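Local coordinates for protein pectate lyase (Bacillus, PDB 3VMV) that probably cleaves the polygalacturonate chains of pectate by beta-elimination, as a polysaccharide lyase of family 1 built on a right-handed parallel beta-helix, at residues Q32-N37 and L48-N53; D36-S41 and H76-I81; I95-S100 and I105-V110; I123-D128 and V132-N137. All blocks are in the same frame, centred on the assembly; numbering follows the deposited sequence.

Contact 1 (Q32-N37 and L48-N53); sequences QQLIDN and LTIYVN
The helix that covers the N-terminal end of the parallel beta-helix meets the first turns of the coil here: L34 and I35, on helix 28-40, pack against L48 and I50 of strand 48-52. Helix and strand run almost exactly antiparallel, at 173°, with their axes 10.4 Å apart at closest approach, a separation that leaves the space between them to aliphatic side chains. L34 does most of the work. Its CG stands anti to its own carbonyl carbon (chi1 -70°), and the branch ending in CD1 runs alongside I50, the two side chains sliding past each other in opposite directions. CD1 of L34 lies 4.0 Å from I50 CD1 and 4.1 Å from I50 CG2, so a single methyl spans both branches of the isoleucine. L48 CD2 packs against L34 CB at 4.2 Å, close beside the L34 carbonyl. I35 adds a looser contact, with its CG1 4.4 Å from I50 CD1. On another side of the helix, Q32 NE2 donates to D36 OD1 at 3.2 Å, from above the carboxylate plane, while Q32 OE1 accepts from the backbone N of D67. L34 also touches E23 and I35 touches I78, so the helix packs over strands 21-25, 48-52 and 78-85 together. A short helix laid over the open end of the coil, sealing its aliphatic core, is the N-terminal cap characteristic of parallel beta-helix proteins such as the pectate lyases.

Contact 2 (D36-S41 and H76-I81); sequences DNRSRS and HEIKNI
K79 O is gripped by both terminal nitrogens of R38, which reaches from helix 28-40 to the start of strand 78-85. NH2 donates at 2.9 Å to K79 O and NH1 at 3.0 Å to the same oxygen, K79 O, which sits close to the guanidinium plane. NH1 arrives nearly in line with the carbonyl bond (167° at the oxygen), whereas NH2 is tilted from the carbonyl plane; neither N-H points straight at its acceptor, as expected when two donors share one atom. NH1 also donates to E46 O, and makes a weak bond to N80 O at 3.3 Å, so the group is held by a cluster of main-chain carbonyls. CG of R38 extends anti to the backbone N (chi1 -175°), and a bend at chi3 swings the guanidinium onto the strand. Around NH2 the setting is aliphatic: I78 CG1 meets the guanidinium edge at 3.4 Å, and I81 CD1 approaches obliquely at 3.3 Å. K79 and N80 turn their own polar ends elsewhere, K79 to D45 and N80 to N104 and D45. A buried arginine bonded to backbone carbonyls thus fastens the capping helix to the end of the parallel beta-helix.

Contact 3 (I95-S100 and I105-V110); sequences IGIRLS and IIIQNV. With SO4 (sulfate ion), chain B.
I105, opening strand 105-108, sends CG2 into the core, where it meets L99 CD1 at 3.9 Å and L99 CD2 at 4.1 Å. The two side chains slide past each other in opposite directions. I106 turns its back on strand 97-100 and packs on S82 of the neighbouring coil. I107 faces inward again: with CG1 anti to the carbonyl carbon (chi1 -56°) and the chain extended beyond it, CD1 reaches across the interior to meet two side chains tip to tip, L99 through CD2 at 4.0 Å and I97 through CG2 at 4.2 Å. Q108 packs on I84 of the neighbouring coil. N109 is fixed by G85, G87 and G323.

The first strand alternates too, and R98 leaves from its outer face. NH1 donates to sulfate O2 at 3.0 Å and NH2 to sulfate O3 at 2.7 Å, both nearly straight; D67 and E119 also form salt bridges with this guanidinium. The sulfate probably comes from the crystallisation liquor. The chemistry divides: inside, only aliphatic carbon bridges the two strands, so shape and burial hold them, while the outer face carries an arginine that holds an anion among the charges of D67, E119 and K69.

Contact 4 (I123-D128 and V132-N137); sequences IEVTDD and VWIDHN
Strands 123-126 and 132-135 face each other nearly antiparallel, at 165°, with axes 10.5 Å apart at closest approach, too far for backbone pairing, and I123 lies opposite I134 as V125 does V132. Side chains alone fill the gap. I134 is central. Its CG2 meets I123 CD1 at 3.9 Å, and its CD1 touches I123 CG2 at 4.1 Å, so the two isoleucines interlock branch against branch while reaching toward each other tip to tip. With CG1 anti to the carbonyl carbon (chi1 -68°), I134 brings CD1 within 4.1 Å of V125 CG2. The other valine branch, V125 CG1, makes a looser contact with V132 CG2 at 4.3 Å. F139 packs on both I123 and I134, and V132 also touches L99 of the preceding coil.

Away from the core the side chains are mixed: W133 lays a ring face over D135 CB, and its NE1 and D135 OD1 both bond to S168. H136 ND1 donates to D135 OD2 at 2.7 Å, the acceptor lying in the plane of the imidazole though the approach is from above the carboxylate plane. The H136 ring stacks on W169 of the following coil. E124 forms a salt bridge with K159. Inward aliphatic residues from facing strands, meeting across the interior while residues such as E124 turn outward, are the signature of the parallel beta-helix of pectate lyases.

Contacts 1 and 2 share helix 28-40 and the residues D36 and N37, with centres 10 Å apart; L48 N of contact 1 probably bonds to N80 O of contact 2, at 3.0 Å, where strands 48-52 and 78-85 pair. I81 O of contact 2 probably accepts from I106 N of contact 3, at 2.9 Å. Contacts 3 and 4 are equivalent cross-core pairings in successive turns, centres 6 Å apart, joined by probable hydrogen bonds from L99 N to E124 O (2.8 Å) and between S100 OG and D127 OD2 (2.7 Å). The series thus runs from capped end toward the middle, its sulfate on the outer surface beside contact 3.

Contact 1 (Q32-N37 and L48-N53)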
loop_
_atom_site.group_PDB
_atom_site.type_symbol
_atom_site.label_atom_id
_atom_site.label_comp_id
_atom_site.label_asym_id
_atom_site.label_seq_id
_atom_site.Cartn_x
_atom_site.Cartn_y
_atom_site.Cartn_z
ATOM N N GLN A 32 16.022 2.885 -13.785
ATOM C CA GLN A 32 16.414 1.471 -13.901
ATOM C C GLN A 32 17.947 1.322 -13.988
ATOM O O GLN A 32 18.539 0.410 -13.380
ATOM C CB GLN A 32 15.729 0.808 -15.105
ATOM C CG GLN A 32 15.792 -0.732 -15.057
ATOM C CD GLN A 32 14.987 -1.233 -13.879
ATOM O OE1 GLN A 32 13.778 -1.074 -13.869
ATOM N NE2 GLN A 32 15.649 -1.832 -12.891
ATOM N N GLN A 33 18.595 2.217 -14.733
ATOM C CA GLN A 33 20.056 2.160 -14.828
ATOM C C GLN A 33 20.723 2.428 -13.512
ATOM O O GLN A 33 21.731 1.788 -13.186
ATOM C CB GLN A 33 20.544 3.151 -15.856
ATOM C CG GLN A 33 20.232 2.682 -17.204
ATOM C CD GLN A 33 20.526 3.738 -18.240
ATOM O OE1 GLN A 33 21.260 4.700 -17.977
ATOM N NE2 GLN A 33 19.936 3.579 -19.417
ATOM N N LEU A 34 20.205 3.396 -12.750
ATOM C CA LEU A 34 20.791 3.653 -11.450
ATOM C C LEU A 34 20.743 2.401 -10.564
ATOM O O LEU A 34 21.734 2.047 -9.910
ATOM C CB LEU A 34 20.063 4.790 -10.752
ATOM C CG LEU A 34 20.279 6.174 -11.366
ATOM C CD1 LEU A 34 19.357 7.113 -10.676
ATOM C CD2 LEU A 34 21.743 6.599 -11.191
ATOM N N ILE A 35 19.599 1.731 -10.567
ATOM C CA ILE A 35 19.420 0.532 -9.769
ATOM C C ILE A 35 20.370 -0.568 -10.233
ATOM O O ILE A 35 21.049 -1.184 -9.418
ATOM C CB ILE A 35 17.967 0.042 -9.866
ATOM C CG1 ILE A 35 17.053 1.050 -9.151
ATOM C CG2 ILE A 35 17.841 -1.395 -9.332
ATOM C CD1 ILE A 35 15.573 0.898 -9.490
ATOM N N ASP A 36 20.406 -0.815 -11.542
ATOM C CA ASP A 36 21.176 -1.944 -12.075
ATOM C C ASP A 36 22.675 -1.665 -11.978
ATOM O O ASP A 36 23.449 -2.560 -11.619
ATOM C CB ASP A 36 20.787 -2.224 -13.526
ATOM C CG ASP A 36 19.326 -2.704 -13.675
ATOM O OD1 ASP A 36 18.618 -2.937 -12.660
ATOM O OD2 ASP A 36 18.891 -2.850 -14.830
ATOM N N ASN A 37 23.079 -0.433 -12.278
ATOM C CA ASN A 37 24.483 -0.079 -12.183
ATOM C C ASN A 37 24.969 -0.246 -10.748
ATOM O O ASN A 37 26.067 -0.763 -10.508
ATOM C CB ASN A 37 24.713 1.358 -12.640
ATOM C CG ASN A 37 24.618 1.521 -14.146
ATOM O OD1 ASN A 37 24.611 0.554 -14.895
ATOM N ND2 ASN A 37 24.581 2.775 -14.592
ATOM N N LEU A 48 21.128 4.688 -1.643
ATOM C CA LEU A 48 20.904 5.487 -2.832
ATOM C C LEU A 48 19.536 6.146 -2.719
ATOM O O LEU A 48 18.540 5.476 -2.523
ATOM C CB LEU A 48 20.940 4.586 -4.079
ATOM C CG LEU A 48 20.637 5.288 -5.420
ATOM C CD1 LEU A 48 21.614 6.411 -5.754
ATOM C CD2 LEU A 48 20.564 4.262 -6.578
ATOM N N THR A 49 19.506 7.463 -2.810
ATOM C CA THR A 49 18.255 8.196 -2.915
ATOM C C THR A 49 18.131 8.671 -4.348
ATOM O O THR A 49 19.060 9.290 -4.890
ATOM C CB THR A 49 18.263 9.411 -1.961
ATOM O OG1 THR A 49 18.258 8.919 -0.615
ATOM C CG2 THR A 49 17.035 10.289 -2.173
ATOM N N ILE A 50 17.009 8.330 -4.985
ATOM C CA ILE A 50 16.703 8.790 -6.323
ATOM C C ILE A 50 15.544 9.787 -6.225
ATOM O O ILE A 50 14.409 9.386 -5.886
ATOM C CB ILE A 50 16.257 7.610 -7.204
ATOM C CG1 ILE A 50 17.349 6.539 -7.197
ATOM C CG2 ILE A 50 15.968 8.127 -8.603
ATOM C CD1 ILE A 50 16.988 5.271 -7.999
ATOM N N TYR A 51 15.843 11.065 -6.449
ATOM C CA TYR A 51 14.795 12.088 -6.556
ATOM C C TYR A 51 14.217 12.079 -7.950
ATOM O O TYR A 51 14.950 12.214 -8.940
ATOM C CB TYR A 51 15.346 13.470 -6.228
ATOM C CG TYR A 51 15.581 13.661 -4.764
ATOM C CD1 TYR A 51 14.489 13.694 -3.880
ATOM C CD2 TYR A 51 16.882 13.775 -4.241
ATOM C CE1 TYR A 51 14.690 13.853 -2.513
ATOM C CE2 TYR A 51 17.081 13.923 -2.840
ATOM C CZ TYR A 51 15.978 13.945 -2.001
ATOM O OH TYR A 51 16.133 14.082 -0.615
ATOM N N VAL A 52 12.900 11.969 -8.042
ATOM C CA VAL A 52 12.240 11.861 -9.332
ATOM C C VAL A 52 11.626 13.225 -9.661
ATOM O O VAL A 52 10.720 13.733 -8.944
ATOM C CB VAL A 52 11.157 10.777 -9.310
ATOM C CG1 VAL A 52 10.502 10.660 -10.672
ATOM C CG2 VAL A 52 11.766 9.418 -8.910
ATOM N N ASN A 53 12.162 13.830 -10.718
ATOM C CA ASN A 53 11.751 15.172 -11.127
ATOM C C ASN A 53 11.269 15.243 -12.575
ATOM O O ASN A 53 11.408 16.267 -13.246
ATOM C CB ASN A 53 12.854 16.215 -10.840
ATOM C CG ASN A 53 14.166 15.944 -11.584
ATOM O OD1 ASN A 53 14.276 15.007 -12.372
ATOM N ND2 ASN A 53 15.170 16.809 -11.351
#

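Contact 2 (D36-S41 and H76-I81)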
loop_
_atom_site.group_PDB
_atom_site.type_symbol
_atom_site.label_atom_id
_atom_site.label_comp_id
_atom_site.label_asym_id
_atom_site.label_seq_id
_atom_site.Cartn_x
_atom_site.Cartn_y
_atom_site.Cartn_z
ATOM N N ASP A 36 20.406 -0.815 -11.542
ATOM C CA ASP A 36 21.176 -1.944 -12.075
ATOM C C ASP A 36 22.675 -1.665 -11.978
ATOM O O ASP A 36 23.449 -2.560 -11.619
ATOM C CB ASP A 36 20.787 -2.224 -13.526
ATOM C CG ASP A 36 19.326 -2.704 -13.675
ATOM O OD1 ASP A 36 18.618 -2.937 -12.660
ATOM O OD2 ASP A 36 18.891 -2.850 -14.830
ATOM N N ASN A 37 23.079 -0.433 -12.278
ATOM C CA ASN A 37 24.483 -0.079 -12.183
ATOM C C ASN A 37 24.969 -0.246 -10.748
ATOM O O ASN A 37 26.067 -0.763 -10.508
ATOM C CB ASN A 37 24.713 1.358 -12.640
ATOM C CG ASN A 37 24.618 1.521 -14.146
ATOM O OD1 ASN A 37 24.611 0.554 -14.895
ATOM N ND2 ASN A 37 24.581 2.775 -14.592
ATOM N N ARG A 38 24.166 0.190 -9.785
ATOM C CA ARG A 38 24.577 0.005 -8.403
ATOM C C ARG A 38 24.690 -1.477 -8.065
ATOM O O ARG A 38 25.621 -1.913 -7.390
ATOM C CB ARG A 38 23.644 0.720 -7.421
ATOM C CG ARG A 38 24.170 0.612 -5.986
ATOM C CD ARG A 38 23.178 1.170 -4.979
ATOM N NE ARG A 38 22.014 0.274 -4.896
ATOM C CZ ARG A 38 21.249 0.111 -3.839
ATOM N NH1 ARG A 38 21.444 0.844 -2.740
ATOM N NH2 ARG A 38 20.260 -0.783 -3.909
ATOM N N SER A 39 23.724 -2.262 -8.541
ATOM C CA SER A 39 23.685 -3.681 -8.218
ATOM C C SER A 39 24.948 -4.396 -8.727
ATOM O O SER A 39 25.420 -5.332 -8.098
ATOM C CB SER A 39 22.401 -4.302 -8.774
ATOM O OG SER A 39 22.250 -5.655 -8.342
ATOM N N ARG A 40 25.510 -3.911 -9.828
ATOM C CA ARG A 40 26.676 -4.535 -10.456
ATOM C C ARG A 40 27.992 -3.970 -9.905
ATOM O O ARG A 40 29.058 -4.444 -10.269
ATOM C CB ARG A 40 26.628 -4.308 -11.967
ATOM C CG ARG A 40 25.569 -5.134 -12.665
ATOM C CD ARG A 40 25.642 -4.937 -14.174
ATOM N NE ARG A 40 24.376 -5.296 -14.818
ATOM C CZ ARG A 40 23.552 -4.408 -15.373
ATOM N NH1 ARG A 40 23.870 -3.115 -15.381
ATOM N NH2 ARG A 40 22.421 -4.812 -15.933
ATOM N N SER A 41 27.909 -2.939 -9.057
ATOM C CA SER A 41 29.094 -2.241 -8.542
ATOM C C SER A 41 29.796 -3.007 -7.419
ATOM O O SER A 41 29.291 -4.049 -6.960
ATOM C CB SER A 41 28.675 -0.869 -8.019
ATOM O OG SER A 41 28.100 -0.987 -6.732
ATOM N N HIS A 76 18.688 -12.843 -4.573
ATOM C CA HIS A 76 19.646 -11.937 -3.951
ATOM C C HIS A 76 18.876 -10.718 -3.516
ATOM O O HIS A 76 17.930 -10.326 -4.190
ATOM C CB HIS A 76 20.705 -11.504 -4.959
ATOM C CG HIS A 76 21.685 -12.581 -5.296
ATOM N ND1 HIS A 76 21.430 -13.541 -6.249
ATOM C CD2 HIS A 76 22.913 -12.860 -4.795
ATOM C CE1 HIS A 76 22.463 -14.361 -6.332
ATOM N NE2 HIS A 76 23.374 -13.972 -5.459
ATOM N N GLU A 77 19.266 -10.153 -2.388
ATOM C CA GLU A 77 18.600 -8.971 -1.877
ATOM C C GLU A 77 19.031 -7.699 -2.600
ATOM O O GLU A 77 20.160 -7.604 -3.125
ATOM C CB GLU A 77 18.828 -8.846 -0.362
ATOM C CG GLU A 77 18.364 -10.118 0.398
ATOM C CD GLU A 77 18.470 -10.027 1.922
ATOM O OE1 GLU A 77 19.102 -9.100 2.469
ATOM O OE2 GLU A 77 17.896 -10.897 2.594
ATOM N N ILE A 78 18.116 -6.737 -2.665
ATOM C CA ILE A 78 18.480 -5.372 -3.011
ATOM C C ILE A 78 18.096 -4.501 -1.822
ATOM O O ILE A 78 17.060 -4.719 -1.206
ATOM C CB ILE A 78 17.804 -4.900 -4.331
ATOM C CG1 ILE A 78 18.321 -3.505 -4.704
ATOM C CG2 ILE A 78 16.240 -4.980 -4.243
ATOM C CD1 ILE A 78 17.851 -3.102 -6.103
ATOM N N LYS A 79 18.947 -3.558 -1.454
ATOM C CA LYS A 79 18.785 -2.865 -0.160
ATOM C C LYS A 79 18.996 -1.372 -0.228
ATOM O O LYS A 79 19.716 -0.884 -1.066
ATOM C CB LYS A 79 19.776 -3.402 0.861
ATOM C CG LYS A 79 19.708 -4.935 0.999
ATOM C CD LYS A 79 20.315 -5.396 2.315
ATOM C CE LYS A 79 21.772 -5.641 2.159
ATOM N NZ LYS A 79 22.002 -6.782 1.237
ATOM N N ASN A 80 18.391 -0.658 0.715
ATOM C CA ASN A 80 18.780 0.713 1.042
ATOM C C ASN A 80 18.552 1.715 -0.106
ATOM O O ASN A 80 19.491 2.353 -0.608
ATOM C CB ASN A 80 20.250 0.770 1.506
ATOM C CG ASN A 80 20.559 -0.240 2.605
ATOM O OD1 ASN A 80 19.716 -0.592 3.429
ATOM N ND2 ASN A 80 21.810 -0.720 2.604
ATOM N N ILE A 81 17.280 1.855 -0.481
ATOM C CA ILE A 81 16.905 2.785 -1.539
ATOM C C ILE A 81 15.775 3.670 -1.086
ATOM O O ILE A 81 14.841 3.179 -0.445
ATOM C CB ILE A 81 16.425 1.989 -2.745
ATOM C CG1 ILE A 81 17.598 1.217 -3.340
ATOM C CG2 ILE A 81 15.800 2.922 -3.797
ATOM C CD1 ILE A 81 17.198 0.337 -4.515
#

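Contact 3 (I95-S100 and I105-V110)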
loop_
_atom_site.group_PDB
_atom_site.type_symbol
_atom_site.label_atom_id
_atom_site.label_comp_id
_atom_site.label_asym_id
_atom_site.label_seq_id
_atom_site.Cartn_x
_atom_site.Cartn_y
_atom_site.Cartn_z
ATOM N N ILE A 95 3.034 3.391 -15.461
ATOM C CA ILE A 95 4.083 2.400 -15.151
ATOM C C ILE A 95 4.232 2.391 -13.652
ATOM O O ILE A 95 4.244 3.454 -13.026
ATOM C CB ILE A 95 5.451 2.691 -15.863
ATOM C CG1 ILE A 95 6.408 1.534 -15.597
ATOM C CG2 ILE A 95 6.004 4.066 -15.474
ATOM C CD1 ILE A 95 7.656 1.537 -16.514
ATOM N N GLY A 96 4.293 1.189 -13.105
ATOM C CA GLY A 96 4.406 1.004 -11.673
ATOM C C GLY A 96 5.753 0.505 -11.228
ATOM O O GLY A 96 6.661 0.244 -12.028
ATOM N N ILE A 97 5.905 0.457 -9.913
ATOM C CA ILE A 97 7.136 -0.014 -9.277
ATOM C C ILE A 97 6.943 -1.378 -8.661
ATOM O O ILE A 97 5.909 -1.638 -8.054
ATOM C CB ILE A 97 7.521 0.969 -8.138
ATOM C CG1 ILE A 97 7.782 2.351 -8.744
ATOM C CG2 ILE A 97 8.784 0.464 -7.417
ATOM C CD1 ILE A 97 7.961 3.498 -7.664
ATOM N N ARG A 98 7.929 -2.266 -8.814
ATOM C CA ARG A 98 7.894 -3.561 -8.153
ATOM C C ARG A 98 9.089 -3.693 -7.243
ATOM O O ARG A 98 10.222 -3.502 -7.672
ATOM C CB ARG A 98 7.831 -4.745 -9.130
ATOM C CG ARG A 98 7.751 -6.102 -8.424
ATOM C CD ARG A 98 7.546 -7.237 -9.433
ATOM N NE ARG A 98 8.707 -7.330 -10.311
ATOM C CZ ARG A 98 8.738 -8.055 -11.443
ATOM N NH1 ARG A 98 9.858 -8.099 -12.149
ATOM N NH2 ARG A 98 7.660 -8.708 -11.861
ATOM N N LEU A 99 8.835 -4.060 -5.997
ATOM C CA LEU A 99 9.926 -4.361 -5.072
ATOM C C LEU A 99 10.039 -5.853 -4.911
ATOM O O LEU A 99 9.076 -6.497 -4.457
ATOM C CB LEU A 99 9.666 -3.699 -3.717
ATOM C CG LEU A 99 9.369 -2.185 -3.650
ATOM C CD1 LEU A 99 9.326 -1.764 -2.148
ATOM C CD2 LEU A 99 10.284 -1.313 -4.432
ATOM N N SER A 100 11.190 -6.430 -5.223
ATOM C CA SER A 100 11.353 -7.883 -5.161
ATOM C C SER A 100 12.592 -8.214 -4.321
ATOM O O SER A 100 13.702 -7.781 -4.643
ATOM C CB SER A 100 11.488 -8.429 -6.588
ATOM O OG SER A 100 11.933 -9.771 -6.576
ATOM N N ILE A 105 13.477 0.099 2.115
ATOM C CA ILE A 105 13.083 0.860 0.940
ATOM C C ILE A 105 12.034 1.901 1.323
ATOM O O ILE A 105 11.073 1.578 2.029
ATOM C CB ILE A 105 12.444 -0.059 -0.105
ATOM C CG1 ILE A 105 13.276 -1.351 -0.305
ATOM C CG2 ILE A 105 12.226 0.689 -1.406
ATOM C CD1 ILE A 105 14.653 -1.148 -0.975
ATOM N N ILE A 106 12.222 3.133 0.877
ATOM C CA ILE A 106 11.231 4.183 1.022
ATOM C C ILE A 106 10.747 4.637 -0.365
ATOM O O ILE A 106 11.558 4.929 -1.230
ATOM C CB ILE A 106 11.835 5.379 1.768
ATOM C CG1 ILE A 106 12.252 4.922 3.156
ATOM C CG2 ILE A 106 10.821 6.555 1.822
ATOM C CD1 ILE A 106 12.853 6.049 4.016
ATOM N N ILE A 107 9.429 4.669 -0.577
ATOM C CA ILE A 107 8.830 5.324 -1.756
ATOM C C ILE A 107 7.956 6.446 -1.220
ATOM O O ILE A 107 7.017 6.195 -0.435
ATOM C CB ILE A 107 8.009 4.332 -2.553
ATOM C CG1 ILE A 107 8.868 3.135 -2.956
ATOM C CG2 ILE A 107 7.340 5.007 -3.787
ATOM C CD1 ILE A 107 8.148 2.026 -3.607
ATOM N N GLN A 108 8.282 7.674 -1.596
ATOM C CA GLN A 108 7.667 8.827 -0.947
ATOM C C GLN A 108 7.416 9.936 -1.941
ATOM O O GLN A 108 8.257 10.245 -2.831
ATOM C CB GLN A 108 8.632 9.284 0.129
ATOM C CG GLN A 108 8.101 10.405 0.995
ATOM C CD GLN A 108 9.019 10.675 2.168
ATOM O OE1 GLN A 108 8.605 10.645 3.355
ATOM N NE2 GLN A 108 10.249 10.960 1.861
ATOM N N ASN A 109 6.301 10.638 -1.753
ATOM C CA ASN A 109 5.993 11.838 -2.532
ATOM C C ASN A 109 5.961 11.655 -4.052
ATOM O O ASN A 109 6.412 12.535 -4.800
ATOM C CB ASN A 109 6.958 12.988 -2.186
ATOM C CG ASN A 109 6.427 14.345 -2.607
ATOM O OD1 ASN A 109 5.238 14.655 -2.406
ATOM N ND2 ASN A 109 7.308 15.160 -3.203
ATOM N N VAL A 110 5.463 10.507 -4.496
ATOM C CA VAL A 110 5.225 10.328 -5.940
ATOM C C VAL A 110 3.744 10.052 -6.242
ATOM O O VAL A 110 2.993 9.568 -5.384
ATOM C CB VAL A 110 6.104 9.151 -6.530
ATOM C CG1 VAL A 110 7.570 9.450 -6.349
ATOM C CG2 VAL A 110 5.715 7.806 -5.857
HETATM S S SO4 B . 8.358 -9.909 -15.250
HETATM O O1 SO4 B . 8.072 -8.722 -16.044
HETATM O O2 SO4 B . 9.672 -9.827 -14.652
HETATM O O3 SO4 B . 7.340 -10.036 -14.209
HETATM O O4 SO4 B . 8.349 -11.083 -16.107
#

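Contact 4 (I123-D128 and V132-N137)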
loop_
_atom_site.group_PDB
_atom_site.type_symbol
_atom_site.label_atom_id
_atom_site.label_comp_id
_atom_site.label_asym_id
_atom_site.label_seq_id
_atom_site.Cartn_x
_atom_site.Cartn_y
_atom_site.Cartn_z
ATOM N N ILE A 123 2.270 -0.054 -6.907
ATOM C CA ILE A 123 3.426 -0.588 -6.191
ATOM C C ILE A 123 3.132 -2.018 -5.808
ATOM O O ILE A 123 2.185 -2.289 -5.075
ATOM C CB ILE A 123 3.762 0.202 -4.932
ATOM C CG1 ILE A 123 3.975 1.668 -5.281
ATOM C CG2 ILE A 123 5.050 -0.364 -4.278
ATOM C CD1 ILE A 123 4.274 2.581 -4.041
ATOM N N GLU A 124 3.945 -2.947 -6.308
ATOM C CA GLU A 124 3.880 -4.340 -5.912
ATOM C C GLU A 124 5.025 -4.642 -4.977
ATOM O O GLU A 124 6.181 -4.407 -5.344
ATOM C CB GLU A 124 3.944 -5.265 -7.138
ATOM C CG GLU A 124 4.162 -6.751 -6.674
ATOM C CD GLU A 124 3.788 -7.862 -7.666
ATOM O OE1 GLU A 124 2.579 -8.180 -7.839
ATOM O OE2 GLU A 124 4.717 -8.480 -8.237
ATOM N N VAL A 125 4.734 -5.162 -3.780
ATOM C CA VAL A 125 5.782 -5.457 -2.816
ATOM C C VAL A 125 5.788 -6.977 -2.617
ATOM O O VAL A 125 4.813 -7.529 -2.136
ATOM C CB VAL A 125 5.510 -4.743 -1.480
ATOM C CG1 VAL A 125 6.605 -5.028 -0.499
ATOM C CG2 VAL A 125 5.315 -3.215 -1.667
ATOM N N THR A 126 6.866 -7.665 -3.007
ATOM C CA THR A 126 6.793 -9.104 -3.163
ATOM C C THR A 126 8.126 -9.774 -2.933
ATOM O O THR A 126 9.110 -9.125 -2.547
ATOM C CB THR A 126 6.193 -9.443 -4.557
ATOM O OG1 THR A 126 5.862 -10.832 -4.612
ATOM C CG2 THR A 126 7.137 -9.053 -5.715
ATOM N N ASP A 127 8.149 -11.095 -3.105
ATOM C CA ASP A 127 9.370 -11.887 -3.001
ATOM C C ASP A 127 10.189 -11.564 -1.759
ATOM O O ASP A 127 11.381 -11.273 -1.865
ATOM C CB ASP A 127 10.256 -11.723 -4.262
ATOM C CG ASP A 127 9.500 -12.055 -5.566
ATOM O OD1 ASP A 127 8.666 -12.986 -5.559
ATOM O OD2 ASP A 127 9.726 -11.378 -6.580
ATOM N N ASP A 128 9.545 -11.635 -0.605
ATOM C CA ASP A 128 10.226 -11.571 0.679
ATOM C C ASP A 128 10.830 -10.222 1.022
ATOM O O ASP A 128 11.708 -10.148 1.881
ATOM C CB ASP A 128 11.278 -12.684 0.772
ATOM C CG ASP A 128 10.661 -14.069 0.642
ATOM O OD1 ASP A 128 10.293 -14.638 1.687
ATOM O OD2 ASP A 128 10.558 -14.586 -0.491
ATOM N N VAL A 132 9.664 -1.626 4.392
ATOM C CA VAL A 132 9.296 -0.775 3.303
ATOM C C VAL A 132 8.324 0.267 3.817
ATOM O O VAL A 132 7.358 -0.091 4.503
ATOM C CB VAL A 132 8.581 -1.593 2.254
ATOM C CG1 VAL A 132 8.091 -0.719 1.114
ATOM C CG2 VAL A 132 9.471 -2.741 1.714
ATOM N N TRP A 133 8.595 1.529 3.509
ATOM C CA TRP A 133 7.740 2.641 3.911
ATOM C C TRP A 133 7.217 3.338 2.646
ATOM O O TRP A 133 8.026 3.833 1.844
ATOM C CB TRP A 133 8.588 3.573 4.774
ATOM C CG TRP A 133 7.821 4.716 5.391
ATOM C CD1 TRP A 133 6.485 4.727 5.677
ATOM C CD2 TRP A 133 8.355 5.955 5.862
ATOM N NE1 TRP A 133 6.138 5.931 6.282
ATOM C CE2 TRP A 133 7.271 6.701 6.390
ATOM C CE3 TRP A 133 9.645 6.525 5.848
ATOM C CZ2 TRP A 133 7.438 7.962 6.946
ATOM C CZ3 TRP A 133 9.819 7.775 6.410
ATOM C CH2 TRP A 133 8.718 8.489 6.925
ATOM N N ILE A 134 5.894 3.322 2.464
ATOM C CA ILE A 134 5.227 3.932 1.305
ATOM C C ILE A 134 4.455 5.120 1.885
ATOM O O ILE A 134 3.462 4.884 2.573
ATOM C CB ILE A 134 4.325 2.909 0.685
ATOM C CG1 ILE A 134 5.214 1.820 0.081
ATOM C CG2 ILE A 134 3.376 3.572 -0.405
ATOM C CD1 ILE A 134 4.449 0.529 -0.300
ATOM N N ASP A 135 4.976 6.329 1.659
ATOM C CA ASP A 135 4.517 7.519 2.398
ATOM C C ASP A 135 4.252 8.705 1.497
ATOM O O ASP A 135 5.041 9.056 0.646
ATOM C CB ASP A 135 5.591 7.854 3.432
ATOM C CG ASP A 135 5.258 9.108 4.251
ATOM O OD1 ASP A 135 4.416 8.985 5.149
ATOM O OD2 ASP A 135 5.830 10.167 3.962
ATOM N N HIS A 136 3.126 9.372 1.700
ATOM C CA HIS A 136 2.872 10.653 1.044
ATOM C C HIS A 136 2.848 10.571 -0.477
ATOM O O HIS A 136 3.309 11.462 -1.165
ATOM C CB HIS A 136 3.845 11.746 1.537
ATOM C CG HIS A 136 3.407 12.409 2.809
ATOM N ND1 HIS A 136 3.944 12.087 4.037
ATOM C CD2 HIS A 136 2.450 13.342 3.046
ATOM C CE1 HIS A 136 3.388 12.853 4.969
ATOM N NE2 HIS A 136 2.462 13.606 4.398
ATOM N N ASN A 137 2.251 9.488 -0.973
ATOM C CA ASN A 137 2.054 9.308 -2.401
ATOM C C ASN A 137 0.583 9.444 -2.784
ATOM O O ASN A 137 -0.292 9.546 -1.917
ATOM C CB ASN A 137 2.522 7.930 -2.798
ATOM C CG ASN A 137 3.926 7.611 -2.288
ATOM O OD1 ASN A 137 4.117 6.661 -1.455
ATOM N ND2 ASN A 137 4.896 8.313 -2.776
#